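Local coordinates for protein beta-Ala-His dipeptidase (Homo sapiens, PDB 3DLJ) that hydrolyses Xaa-His dipeptides, most actively carnosine and anserine, as a secreted, homodimeric, zinc-dependent metallopeptidase of the M20 family, at residues 25-30 with 151-156; 114-119 with 125-130; 172-175 with 180-183; 215-220 with 406-411; 282-287 with 319-324. One frame throughout, in Å; residues are numbered along the deposited sequence.

Contact 1 (25-30 with 151-156); sequences DEFVQT and WINAVS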
# COMPACT_ATOMS: atom_id res chain seq x y z
N ASP A 25 -6.53 -25.70 0.38
CA ASP A 25 -6.64 -25.73 -1.08
C ASP A 25 -7.89 -25.01 -1.54
O ASP A 25 -7.89 -24.37 -2.60
CB ASP A 25 -6.63 -27.17 -1.61
CG ASP A 25 -5.23 -27.81 -1.57
OD1 ASP A 25 -4.22 -27.12 -1.34
OD2 ASP A 25 -5.14 -29.04 -1.76
N GLU A 26 -8.95 -25.12 -0.73
CA GLU A 26 -10.17 -24.33 -0.88
C GLU A 26 -9.93 -22.84 -0.62
O GLU A 26 -10.53 -22.01 -1.29
CB GLU A 26 -11.27 -24.82 0.06
CG GLU A 26 -12.08 -26.01 -0.45
CD GLU A 26 -12.96 -26.63 0.66
OE1 GLU A 26 -13.40 -25.87 1.57
OE2 GLU A 26 -13.18 -27.88 0.64
N PHE A 27 -9.07 -22.51 0.34
CA PHE A 27 -8.79 -21.11 0.65
C PHE A 27 -8.04 -20.50 -0.55
O PHE A 27 -8.27 -19.38 -0.90
CB PHE A 27 -7.97 -20.96 1.94
CG PHE A 27 -8.74 -21.25 3.25
CD1 PHE A 27 -10.12 -21.36 3.29
CD2 PHE A 27 -8.03 -21.38 4.46
CE1 PHE A 27 -10.80 -21.59 4.48
CE2 PHE A 27 -8.69 -21.61 5.65
CZ PHE A 27 -10.08 -21.72 5.68
N VAL A 28 -7.14 -21.28 -1.16
CA VAL A 28 -6.31 -20.89 -2.31
C VAL A 28 -7.13 -20.82 -3.60
O VAL A 28 -6.82 -20.03 -4.48
CB VAL A 28 -5.12 -21.90 -2.52
CG1 VAL A 28 -4.47 -21.73 -3.90
CG2 VAL A 28 -4.08 -21.76 -1.42
N GLN A 29 -8.18 -21.64 -3.71
CA GLN A 29 -9.06 -21.57 -4.86
C GLN A 29 -9.97 -20.35 -4.76
O GLN A 29 -10.26 -19.73 -5.77
CB GLN A 29 -9.88 -22.87 -5.02
CG GLN A 29 -11.00 -22.78 -6.03
CD GLN A 29 -10.50 -22.69 -7.47
OE1 GLN A 29 -9.44 -23.21 -7.82
NE2 GLN A 29 -11.28 -22.02 -8.32
N THR A 30 -10.44 -20.00 -3.55
CA THR A 30 -11.19 -18.76 -3.40
C THR A 30 -10.32 -17.57 -3.81
O THR A 30 -10.78 -16.68 -4.53
CB THR A 30 -11.73 -18.56 -2.00
OG1 THR A 30 -12.58 -19.66 -1.66
CG2 THR A 30 -12.54 -17.27 -1.92
N TRP A 151 -8.05 -13.12 6.60
CA TRP A 151 -8.91 -12.62 7.69
C TRP A 151 -10.29 -13.23 7.63
O TRP A 151 -10.78 -13.76 8.64
CB TRP A 151 -9.02 -11.07 7.64
CG TRP A 151 -9.82 -10.46 8.77
CD1 TRP A 151 -11.17 -10.22 8.77
CD2 TRP A 151 -9.34 -10.00 10.05
NE1 TRP A 151 -11.56 -9.66 9.97
CE2 TRP A 151 -10.46 -9.50 10.77
CE3 TRP A 151 -8.07 -9.94 10.66
CZ2 TRP A 151 -10.35 -8.95 12.06
CZ3 TRP A 151 -7.96 -9.39 11.95
CH2 TRP A 151 -9.09 -8.91 12.63
N ILE A 152 -10.91 -13.18 6.44
CA ILE A 152 -12.24 -13.77 6.24
C ILE A 152 -12.24 -15.29 6.46
O ILE A 152 -13.18 -15.84 7.05
CB ILE A 152 -12.85 -13.40 4.84
CG1 ILE A 152 -13.34 -11.95 4.83
CG2 ILE A 152 -13.98 -14.39 4.45
CD1 ILE A 152 -13.62 -11.36 3.43
N ASN A 153 -11.21 -15.96 5.96
CA ASN A 153 -11.08 -17.41 6.11
C ASN A 153 -10.91 -17.80 7.59
O ASN A 153 -11.54 -18.75 8.01
CB ASN A 153 -9.95 -17.97 5.23
CG ASN A 153 -10.24 -17.86 3.72
OD1 ASN A 153 -11.37 -17.72 3.32
ND2 ASN A 153 -9.21 -17.92 2.90
N ALA A 154 -10.07 -17.09 8.35
CA ALA A 154 -10.00 -17.26 9.81
C ALA A 154 -11.38 -17.24 10.50
O ALA A 154 -11.70 -18.13 11.31
CB ALA A 154 -9.04 -16.22 10.45
N VAL A 155 -12.18 -16.21 10.22
CA VAL A 155 -13.54 -16.10 10.75
C VAL A 155 -14.38 -17.31 10.35
O VAL A 155 -15.12 -17.85 11.17
CB VAL A 155 -14.26 -14.81 10.28
CG1 VAL A 155 -15.74 -14.86 10.67
CG2 VAL A 155 -13.62 -13.58 10.87
N SER A 156 -14.26 -17.73 9.09
CA SER A 156 -15.02 -18.84 8.55
C SER A 156 -14.66 -20.20 9.19
O SER A 156 -15.46 -21.12 9.15
CB SER A 156 -14.88 -18.88 7.03
OG SER A 156 -13.72 -19.62 6.66
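The side-chain amide of Asn153 lies flat over one face of the Phe27 ring, the two planes only 12° apart. This amide-on-ring stack joins helix 24-35 to helix 141-160, the latter also packing against the sheet of the catalytic domain through Trp151 on Phe107 and Ile169. Asn153 CB sits 3.6 Å from the Phe27 ring centroid and 6° off its normal, a CH-pi contact. From there the amide runs back toward the root of the phenylalanine, the two side chains passing in opposite directions, so that Asn153 ND2 reaches Phe27 CG at 3.4 Å and Asn153 CG lies 3.5 Å from Phe27 CD1. Phe27 holds its ring with CG anti to the carbonyl carbon (chi1 -72°), directed at the neighbouring helix. Helix 464-482 borders the same place, with Tyr467 and Thr471 against Asn153 and Tyr467 OH hydrogen-bonded to Phe27 O. A serine at Phe27 removes the ring and would probably leave the Asn153 amide without its flat support, opening a gap between the helices. Ser156 approaches the ring obliquely, OG 4.1 Å from Phe27 CE1, while that OG donates to Asn153 O at 2.7 Å, tilted slightly from the carbonyl plane.

Contact 2 (114-119 with 125-130); sequences QPADRG and DPYVLT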
# COMPACT_ATOMS: atom_id res chain seq x y z
N GLN A 114 -4.09 -2.50 -8.53
CA GLN A 114 -3.29 -1.77 -9.51
C GLN A 114 -3.45 -2.45 -10.87
O GLN A 114 -3.61 -3.68 -10.92
CB GLN A 114 -1.81 -1.78 -9.11
CG GLN A 114 -1.44 -0.78 -8.00
CD GLN A 114 -1.45 0.68 -8.50
OE1 GLN A 114 -0.94 0.98 -9.58
NE2 GLN A 114 -2.03 1.58 -7.72
N PRO A 115 -3.41 -1.67 -11.98
CA PRO A 115 -3.48 -2.27 -13.31
C PRO A 115 -2.41 -3.35 -13.51
O PRO A 115 -1.34 -3.30 -12.91
CB PRO A 115 -3.18 -1.09 -14.24
CG PRO A 115 -3.65 0.11 -13.49
CD PRO A 115 -3.29 -0.21 -12.04
N ALA A 116 -2.72 -4.33 -14.35
CA ALA A 116 -1.77 -5.35 -14.72
C ALA A 116 -1.95 -5.68 -16.19
O ALA A 116 -2.98 -6.21 -16.62
CB ALA A 116 -1.96 -6.58 -13.88
N ASP A 117 -0.94 -5.33 -16.98
CA ASP A 117 -0.93 -5.79 -18.35
C ASP A 117 0.16 -6.83 -18.46
O ASP A 117 1.27 -6.62 -17.98
CB ASP A 117 -0.70 -4.62 -19.32
CG ASP A 117 -2.00 -3.90 -19.69
OD1 ASP A 117 -3.08 -4.23 -19.11
OD2 ASP A 117 -1.95 -2.99 -20.56
N ARG A 118 -0.17 -7.95 -19.08
CA ARG A 118 0.79 -9.02 -19.28
C ARG A 118 2.03 -8.58 -20.07
O ARG A 118 3.15 -9.01 -19.79
CB ARG A 118 0.12 -10.21 -19.95
CG ARG A 118 0.96 -11.42 -19.90
CD ARG A 118 0.18 -12.61 -20.35
NE ARG A 118 1.02 -13.78 -20.21
CZ ARG A 118 0.59 -15.02 -20.18
NH1 ARG A 118 -0.72 -15.28 -20.31
NH2 ARG A 118 1.47 -16.00 -20.03
N GLY A 119 1.82 -7.68 -21.03
CA GLY A 119 2.94 -7.08 -21.78
C GLY A 119 3.92 -6.26 -20.96
O GLY A 119 5.01 -5.93 -21.44
N ASP A 125 -0.25 -15.08 -16.62
CA ASP A 125 -1.41 -14.22 -16.81
C ASP A 125 -1.74 -13.57 -15.44
O ASP A 125 -2.08 -14.29 -14.49
CB ASP A 125 -2.57 -15.05 -17.36
CG ASP A 125 -3.82 -14.23 -17.59
OD1 ASP A 125 -3.97 -13.17 -16.97
OD2 ASP A 125 -4.70 -14.65 -18.37
N PRO A 126 -1.61 -12.23 -15.33
CA PRO A 126 -1.77 -11.52 -14.04
C PRO A 126 -3.05 -11.85 -13.27
O PRO A 126 -3.07 -11.78 -12.05
CB PRO A 126 -1.77 -10.03 -14.44
CG PRO A 126 -1.88 -10.00 -15.91
CD PRO A 126 -1.32 -11.29 -16.42
N TYR A 127 -4.11 -12.22 -13.99
CA TYR A 127 -5.42 -12.48 -13.42
C TYR A 127 -5.76 -13.97 -13.32
O TYR A 127 -6.91 -14.34 -13.03
CB TYR A 127 -6.49 -11.68 -14.16
CG TYR A 127 -6.35 -10.19 -13.94
CD1 TYR A 127 -5.91 -9.33 -14.98
CD2 TYR A 127 -6.60 -9.63 -12.69
CE1 TYR A 127 -5.76 -7.95 -14.77
CE2 TYR A 127 -6.46 -8.25 -12.47
CZ TYR A 127 -6.03 -7.43 -13.49
OH TYR A 127 -5.90 -6.09 -13.23
N VAL A 128 -4.77 -14.81 -13.57
CA VAL A 128 -4.92 -16.26 -13.34
C VAL A 128 -3.93 -16.63 -12.23
O VAL A 128 -2.73 -16.71 -12.51
CB VAL A 128 -4.61 -17.11 -14.62
CG1 VAL A 128 -4.70 -18.61 -14.30
CG2 VAL A 128 -5.55 -16.75 -15.77
N LEU A 129 -4.41 -16.84 -11.00
CA LEU A 129 -3.52 -17.22 -9.88
C LEU A 129 -2.79 -18.51 -10.27
O LEU A 129 -3.42 -19.51 -10.57
CB LEU A 129 -4.28 -17.39 -8.55
CG LEU A 129 -3.48 -17.49 -7.23
CD1 LEU A 129 -3.01 -16.10 -6.73
CD2 LEU A 129 -4.28 -18.21 -6.12
N THR A 130 -1.46 -18.45 -10.29
CA THR A 130 -0.62 -19.57 -10.71
C THR A 130 0.35 -19.88 -9.56
O THR A 130 1.08 -18.99 -9.10
CB THR A 130 0.17 -19.20 -12.03
OG1 THR A 130 -0.75 -18.72 -13.03
CG2 THR A 130 0.95 -20.38 -12.59
O HOH W 1 -5.64 -4.29 -15.12
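Inside the long loop that joins strand 104-110 to strand 130-132, Ala116 meets Pro126 where the chain folds back on itself. The methyl of Ala116 rests on the proline ring, CB to CB 3.5 Å, and also touches the Tyr127 ring, with Ala116 CB 4.1 Å from Tyr127 CE1. Beyond that apolar patch the contact turns polar at the tyrosine hydroxyl: water 1 lies at the edge of the ring, in plane, 2.6 Å from Tyr127 OH, and accepts from Ala116 N at 3.0 Å. One water thus joins the two halves of the loop where their own polar atoms do not bond directly. The returning half is shaped by a type I beta turn from Asp125 to Val128, closed by Val128 N to Asp125 O, and by an Asx turn in which Tyr127 N donates to Asp125 OD1 at 3.1 Å and 162°, meeting the oxygen from above the carboxylate plane. Arg118, fully extended with CG anti to the backbone N (chi1 -167°), passes Pro126 CD and lays its guanidinium over Asp125, whose backbone N lies 3.6 Å above its plane. Arg118 NH1 stays 4.5 Å from Asp125 OD2, too far for a salt bridge. At the first residue of 114-119, Gln114 NE2 is hydrogen-bonded to Glu178, a zinc ligand, and Arg139 binds the carbonyl oxygens of Gln114 and Pro115.

Contact 3 (172-175 with 180-183); sequences IIEG and GSVA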
# COMPACT_ATOMS: atom_id res chain seq x y z
N ILE A 172 -14.69 -3.01 7.38
CA ILE A 172 -14.85 -1.91 6.41
C ILE A 172 -13.97 -2.17 5.17
O ILE A 172 -12.74 -2.08 5.24
CB ILE A 172 -14.59 -0.50 7.04
CG1 ILE A 172 -14.74 0.60 5.98
CG2 ILE A 172 -13.21 -0.41 7.75
CD1 ILE A 172 -14.56 1.99 6.54
N ILE A 173 -14.60 -2.54 4.06
CA ILE A 173 -13.86 -2.88 2.84
C ILE A 173 -14.28 -1.98 1.69
O ILE A 173 -15.47 -1.89 1.35
CB ILE A 173 -14.06 -4.38 2.41
CG1 ILE A 173 -13.98 -5.38 3.60
CG2 ILE A 173 -13.14 -4.74 1.28
CD1 ILE A 173 -12.63 -5.53 4.31
N GLU A 174 -13.29 -1.32 1.09
CA GLU A 174 -13.54 -0.39 -0.02
C GLU A 174 -12.99 -0.93 -1.33
O GLU A 174 -12.25 -1.93 -1.36
CB GLU A 174 -12.93 0.98 0.28
CG GLU A 174 -11.40 1.03 0.32
CD GLU A 174 -10.83 2.42 0.05
OE1 GLU A 174 -11.51 3.23 -0.62
OE2 GLU A 174 -9.70 2.71 0.50
N GLY A 175 -13.37 -0.24 -2.41
CA GLY A 175 -12.91 -0.59 -3.74
C GLY A 175 -12.17 0.52 -4.48
O GLY A 175 -12.11 0.49 -5.71
N GLY A 180 -6.74 6.65 -4.47
CA GLY A 180 -6.91 7.71 -3.46
C GLY A 180 -8.10 7.61 -2.50
O GLY A 180 -8.47 8.60 -1.86
N SER A 181 -8.70 6.41 -2.38
CA SER A 181 -9.86 6.19 -1.49
C SER A 181 -10.98 7.23 -1.65
O SER A 181 -11.51 7.73 -0.66
CB SER A 181 -9.40 6.06 -0.03
OG SER A 181 -8.45 5.02 0.10
N VAL A 182 -11.31 7.54 -2.90
CA VAL A 182 -12.33 8.54 -3.24
C VAL A 182 -13.59 8.32 -2.40
O VAL A 182 -14.16 7.23 -2.40
CB VAL A 182 -12.65 8.56 -4.78
CG1 VAL A 182 -13.84 9.45 -5.09
CG2 VAL A 182 -11.43 9.07 -5.57
N ALA A 183 -13.97 9.37 -1.67
CA ALA A 183 -15.19 9.42 -0.88
C ALA A 183 -15.16 8.62 0.43
O ALA A 183 -16.15 8.60 1.16
CB ALA A 183 -16.41 9.00 -1.73
O HOH W 2 -14.02 4.42 -1.66
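Glu174 sets its CG between the backbone N and the carbonyl carbon (chi1 68°) and then extends, which carries the carboxylate over to Ser181, whose OG is anti to its own carbonyl carbon (chi1 -57°). Glu174 closes strand 168-174 of the mixed catalytic sheet, and Ser181 lies in the loop that follows, which carries Glu177, by similarity the proton acceptor, and the zinc ligand Glu178. The serine hydroxyl donates to Glu174 OE2 at 2.7 Å, using the syn lone pair of that oxygen. Tyr108 OH, on the neighbouring strand, bonds the same OE2, so two hydroxyls grip one buried oxygen. The nearest side-chain atoms of Glu174 and Glu177 are about 3 Å apart, consistent with a second-shell place beside the active site. An alanine in place of Glu174 takes away the carboxylate and would probably leave both Ser181 OG and Tyr108 OH without this acceptor, the loop before helix 184-191 being less firmly tied to the strand. Ile431 of helix 430-438 packs against both Glu174 and Ser181. The other oxygen, Glu174 OE1, lies 3.5 Å from Ser181 CA. It also accepts a hydrogen bond from water 2 at 3.0 Å, and the same water donates to Val182 O at 2.9 Å.

Contact 4 (215-220 with 406-411); sequences PAITYG and LAAKRA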
# COMPACT_ATOMS: atom_id res chain seq x y z
N PRO A 215 8.87 -12.75 11.33
CA PRO A 215 7.63 -12.03 11.08
C PRO A 215 7.71 -10.65 11.71
O PRO A 215 8.65 -10.35 12.45
CB PRO A 215 6.56 -12.88 11.78
CG PRO A 215 7.23 -14.20 12.09
CD PRO A 215 8.67 -13.84 12.31
N ALA A 216 6.73 -9.80 11.42
CA ALA A 216 6.85 -8.43 11.85
C ALA A 216 5.53 -7.87 12.31
O ALA A 216 4.46 -8.42 11.98
CB ALA A 216 7.40 -7.58 10.71
N ILE A 217 5.62 -6.80 13.09
CA ILE A 217 4.52 -5.89 13.33
C ILE A 217 5.01 -4.48 12.97
O ILE A 217 6.13 -4.11 13.33
CB ILE A 217 3.99 -5.93 14.80
CG1 ILE A 217 3.29 -7.25 15.09
CG2 ILE A 217 2.98 -4.84 15.05
CD1 ILE A 217 3.45 -7.71 16.54
N THR A 218 4.16 -3.72 12.27
CA THR A 218 4.55 -2.43 11.71
C THR A 218 3.85 -1.30 12.46
O THR A 218 2.63 -1.31 12.61
CB THR A 218 4.23 -2.40 10.20
OG1 THR A 218 4.84 -3.55 9.57
CG2 THR A 218 4.73 -1.10 9.52
N TYR A 219 4.64 -0.34 12.95
CA TYR A 219 4.11 0.70 13.84
C TYR A 219 4.39 2.12 13.35
O TYR A 219 4.02 3.09 14.04
CB TYR A 219 4.66 0.54 15.26
CG TYR A 219 6.14 0.84 15.40
CD1 TYR A 219 6.59 2.14 15.72
CD2 TYR A 219 7.10 -0.17 15.23
CE1 TYR A 219 7.95 2.41 15.86
CE2 TYR A 219 8.45 0.10 15.37
CZ TYR A 219 8.86 1.38 15.69
OH TYR A 219 10.20 1.63 15.82
N GLY A 220 5.04 2.25 12.20
CA GLY A 220 5.27 3.55 11.61
C GLY A 220 5.41 3.50 10.12
O GLY A 220 5.91 2.52 9.58
N LEU A 406 0.12 -5.40 21.58
CA LEU A 406 0.48 -6.56 22.41
C LEU A 406 -0.22 -7.86 21.98
O LEU A 406 0.40 -8.94 21.94
CB LEU A 406 0.21 -6.26 23.89
CG LEU A 406 0.58 -7.33 24.93
CD1 LEU A 406 2.05 -7.82 24.81
CD2 LEU A 406 0.28 -6.84 26.35
N ALA A 407 -1.52 -7.75 21.67
CA ALA A 407 -2.31 -8.87 21.15
C ALA A 407 -1.66 -9.48 19.91
O ALA A 407 -1.57 -10.70 19.79
CB ALA A 407 -3.75 -8.41 20.84
N ALA A 408 -1.22 -8.61 18.99
CA ALA A 408 -0.56 -9.01 17.75
C ALA A 408 0.76 -9.76 18.01
O ALA A 408 1.00 -10.80 17.39
CB ALA A 408 -0.33 -7.78 16.85
N LYS A 409 1.60 -9.22 18.91
CA LYS A 409 2.87 -9.83 19.34
C LYS A 409 2.68 -11.26 19.85
O LYS A 409 3.36 -12.19 19.39
CB LYS A 409 3.52 -9.00 20.46
CG LYS A 409 3.90 -7.59 20.06
CD LYS A 409 4.17 -6.74 21.29
CE LYS A 409 5.16 -5.62 20.99
NZ LYS A 409 5.38 -4.73 22.18
N ARG A 410 1.76 -11.41 20.80
CA ARG A 410 1.33 -12.71 21.30
C ARG A 410 0.79 -13.66 20.22
O ARG A 410 1.17 -14.82 20.18
CB ARG A 410 0.31 -12.55 22.44
CG ARG A 410 0.86 -11.89 23.71
N ALA A 411 -0.08 -13.17 19.34
CA ALA A 411 -0.60 -14.01 18.27
C ALA A 411 0.53 -14.51 17.37
O ALA A 411 0.50 -15.66 16.93
CB ALA A 411 -1.67 -13.27 17.45
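One methyl carries the tight side of this contact: Ile217 CD1 presses into the backbone of helix 403-416 between Ala408 and Lys409. It comes to 3.4 Å from Lys409 N and 3.7 Å from Ala408 C, and it touches two side chains as well, Ala408 CB at 3.8 Å and Lys409 CG at 3.6 Å. Four approaches below 4 Å by a single carbon define a methyl seated on the helix surface rather than a broad interface. Its position follows from the torsions of the branch: CG1 is anti to the carbonyl carbon (chi1 -70°), and chi2, 148°, falls about 30° short of anti. Ala408, having only a methyl, lets the isoleucine come close to the helix backbone.

The fold element is a helix laid against a sheet. Ile217 stands on strand 216-232, whose backbone pairs through this residue with Asp421 and Ile423 of the parallel strand 421-425, while helix 403-416 lies over it. Tyr405, Ile412 and Pro420 also touch the Ile217 side chain. On another side of the helix Ala407 packs on Phe477 and Met481 of helix 464-482.

The loose side begins at Lys409. Only the base of its side chain takes part, crossing Ile217 at about a right angle before the rest extends away, with partial exposure and a further contact on Met422. Leu406 and Arg410 start out away from the strand; Leu406 is exposed, and Arg410 is modelled no further than CG, consistent with disorder in its outer atoms.

Contact 5 (282-287 with 319-324); sequences EEEINT and LWRYPS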
# COMPACT_ATOMS: atom_id res chain seq x y z
N GLU A 282 21.68 8.23 19.68
CA GLU A 282 22.15 6.96 20.23
C GLU A 282 21.03 5.92 20.49
O GLU A 282 21.15 4.77 20.09
CB GLU A 282 22.93 7.25 21.53
CG GLU A 282 22.81 6.21 22.65
CD GLU A 282 23.68 4.98 22.42
OE1 GLU A 282 24.06 4.34 23.43
OE2 GLU A 282 23.99 4.66 21.24
N GLU A 283 19.98 6.35 21.18
CA GLU A 283 18.80 5.54 21.48
C GLU A 283 18.22 4.94 20.21
O GLU A 283 17.97 3.73 20.13
CB GLU A 283 17.73 6.41 22.13
CG GLU A 283 17.15 5.81 23.38
CD GLU A 283 15.64 5.66 23.32
OE1 GLU A 283 15.07 5.58 22.20
OE2 GLU A 283 15.02 5.61 24.41
N GLU A 284 18.02 5.82 19.22
CA GLU A 284 17.45 5.47 17.93
C GLU A 284 18.33 4.49 17.19
O GLU A 284 17.85 3.48 16.69
CB GLU A 284 17.20 6.70 17.09
CG GLU A 284 16.39 6.37 15.87
CD GLU A 284 15.99 7.58 15.07
OE1 GLU A 284 16.36 8.70 15.47
OE2 GLU A 284 15.28 7.41 14.05
N ILE A 285 19.63 4.79 17.12
CA ILE A 285 20.60 3.88 16.51
C ILE A 285 20.47 2.46 17.11
O ILE A 285 20.49 1.46 16.39
CB ILE A 285 22.04 4.43 16.65
CG1 ILE A 285 22.24 5.64 15.72
CG2 ILE A 285 23.08 3.35 16.31
CD1 ILE A 285 23.34 6.62 16.16
N ASN A 286 20.32 2.39 18.43
CA ASN A 286 20.21 1.12 19.14
C ASN A 286 19.01 0.26 18.73
O ASN A 286 19.13 -0.95 18.56
CB ASN A 286 20.24 1.35 20.65
CG ASN A 286 21.65 1.52 21.19
OD1 ASN A 286 22.63 1.40 20.46
ND2 ASN A 286 21.76 1.79 22.50
N THR A 287 17.87 0.91 18.57
CA THR A 287 16.65 0.31 18.03
C THR A 287 16.88 -0.38 16.68
O THR A 287 16.34 -1.46 16.43
CB THR A 287 15.54 1.41 17.92
OG1 THR A 287 15.17 1.85 19.24
CG2 THR A 287 14.32 0.91 17.21
N LEU A 319 15.23 3.68 4.53
CA LEU A 319 13.87 3.23 4.26
C LEU A 319 12.83 3.83 5.21
O LEU A 319 11.69 4.13 4.80
CB LEU A 319 13.83 1.70 4.41
CG LEU A 319 14.44 0.81 3.34
CD1 LEU A 319 14.06 -0.66 3.58
CD2 LEU A 319 13.98 1.28 1.93
N TRP A 320 13.19 4.00 6.48
CA TRP A 320 12.19 4.29 7.50
C TRP A 320 12.18 5.71 8.05
O TRP A 320 11.13 6.22 8.42
CB TRP A 320 12.32 3.32 8.67
CG TRP A 320 12.12 1.86 8.34
CD1 TRP A 320 11.60 1.33 7.18
CD2 TRP A 320 12.40 0.76 9.20
NE1 TRP A 320 11.56 -0.04 7.26
CE2 TRP A 320 12.05 -0.42 8.49
CE3 TRP A 320 12.92 0.64 10.51
CZ2 TRP A 320 12.20 -1.69 9.04
CZ3 TRP A 320 13.07 -0.62 11.06
CH2 TRP A 320 12.72 -1.77 10.32
N ARG A 321 13.35 6.33 8.13
CA ARG A 321 13.49 7.56 8.91
C ARG A 321 14.30 8.67 8.23
O ARG A 321 14.50 9.75 8.80
CB ARG A 321 13.99 7.25 10.34
CG ARG A 321 15.42 6.68 10.45
CD ARG A 321 16.47 7.81 10.51
NE ARG A 321 16.35 8.63 11.72
CZ ARG A 321 16.66 9.93 11.80
NH1 ARG A 321 17.09 10.60 10.74
NH2 ARG A 321 16.53 10.57 12.95
N TYR A 322 14.75 8.40 7.01
CA TYR A 322 15.29 9.44 6.14
C TYR A 322 14.36 9.65 4.94
O TYR A 322 13.72 8.71 4.48
CB TYR A 322 16.70 9.10 5.67
CG TYR A 322 17.78 9.19 6.74
CD1 TYR A 322 18.44 8.04 7.17
CD2 TYR A 322 18.17 10.41 7.29
CE1 TYR A 322 19.45 8.09 8.11
CE2 TYR A 322 19.18 10.47 8.23
CZ TYR A 322 19.81 9.30 8.65
OH TYR A 322 20.83 9.33 9.59
N PRO A 323 14.26 10.90 4.43
CA PRO A 323 13.45 11.11 3.23
C PRO A 323 14.12 10.48 2.00
O PRO A 323 15.31 10.20 2.01
CB PRO A 323 13.41 12.64 3.12
CG PRO A 323 14.64 13.09 3.76
CD PRO A 323 14.89 12.14 4.89
N SER A 324 13.35 10.22 0.96
CA SER A 324 13.90 9.63 -0.24
C SER A 324 13.20 10.24 -1.44
O SER A 324 12.03 10.66 -1.33
CB SER A 324 13.73 8.10 -0.21
OG SER A 324 12.38 7.73 -0.43
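Two nitrogens of Arg321 hold the two carboxylate oxygens of Glu284 in a side-on salt bridge. It ties helix 282-289 to the chain leaving helix 312-320, just before strand 324-331 of the five-stranded sheet and away from the zinc site. Arg321 NE donates to Glu284 OE2 at 2.8 Å along an almost straight path of 177°, and Arg321 NH2 donates to Glu284 OE1 at 3.1 Å, the longer and more bent of the pair. Both oxygens lie near the edge of the guanidinium, OE2 in its plane and OE1 slightly tilted from it, whereas NE reaches OE2 from well above the carboxylate plane and NH2 meets OE1 on the syn side but tilted from that plane. The two flat groups are therefore twisted, their planes 48° apart.

Each polar atom of the arginine end can be accounted for. NE is taken by Glu284; NH2 serves two acceptors, Glu284 OE1 and the backbone O of Val278; and NH1 is hydrogen-bonded outside the two segments. Arg321 is buried and is the first residue to leave helical geometry after helix 312-320. It gets its guanidinium to the edge of helix 282-289 by folding back at chi2 and chi3, after CG starts between the backbone N and the carbonyl carbon (chi1 66°). At the bend, CD lies 3.8 Å above one face of the Tyr322 ring, toward its rim; that ring in turn stacks with His318.

Glu284, with CG anti to the backbone N and the chain extended, is partly exposed. Its carboxylate and the Val278 carbonyl probably offset the cost of burying the guanidinium charge, and the salt bridge should favour ionised Glu284.

Contacts 1, 3 and 4 are buried; contacts 2 and 5 are partly exposed. Contacts 1 and 3 use consecutive elements of the catalytic domain, helix 141-160 and strand 168-174, yet one is a flat amide-on-ring stack and the other a hydroxyl-carboxylate bond. Contact 4 is apolar, a strand methyl on a helix, and shares with contact 1 a border on helix 464-482. Contact 2 sits nested inside the chain segment closed by contact 1 and touches it through Val28 O and Leu129 CD2 at 3.5 Å; it mixes apolar packing with a water bridge, as contact 3 adds a water to its direct bond. Contact 5, nested within the span of contact 4, alone carries a salt bridge. Contacts 2 and 3 lie nearest the zinc ligands.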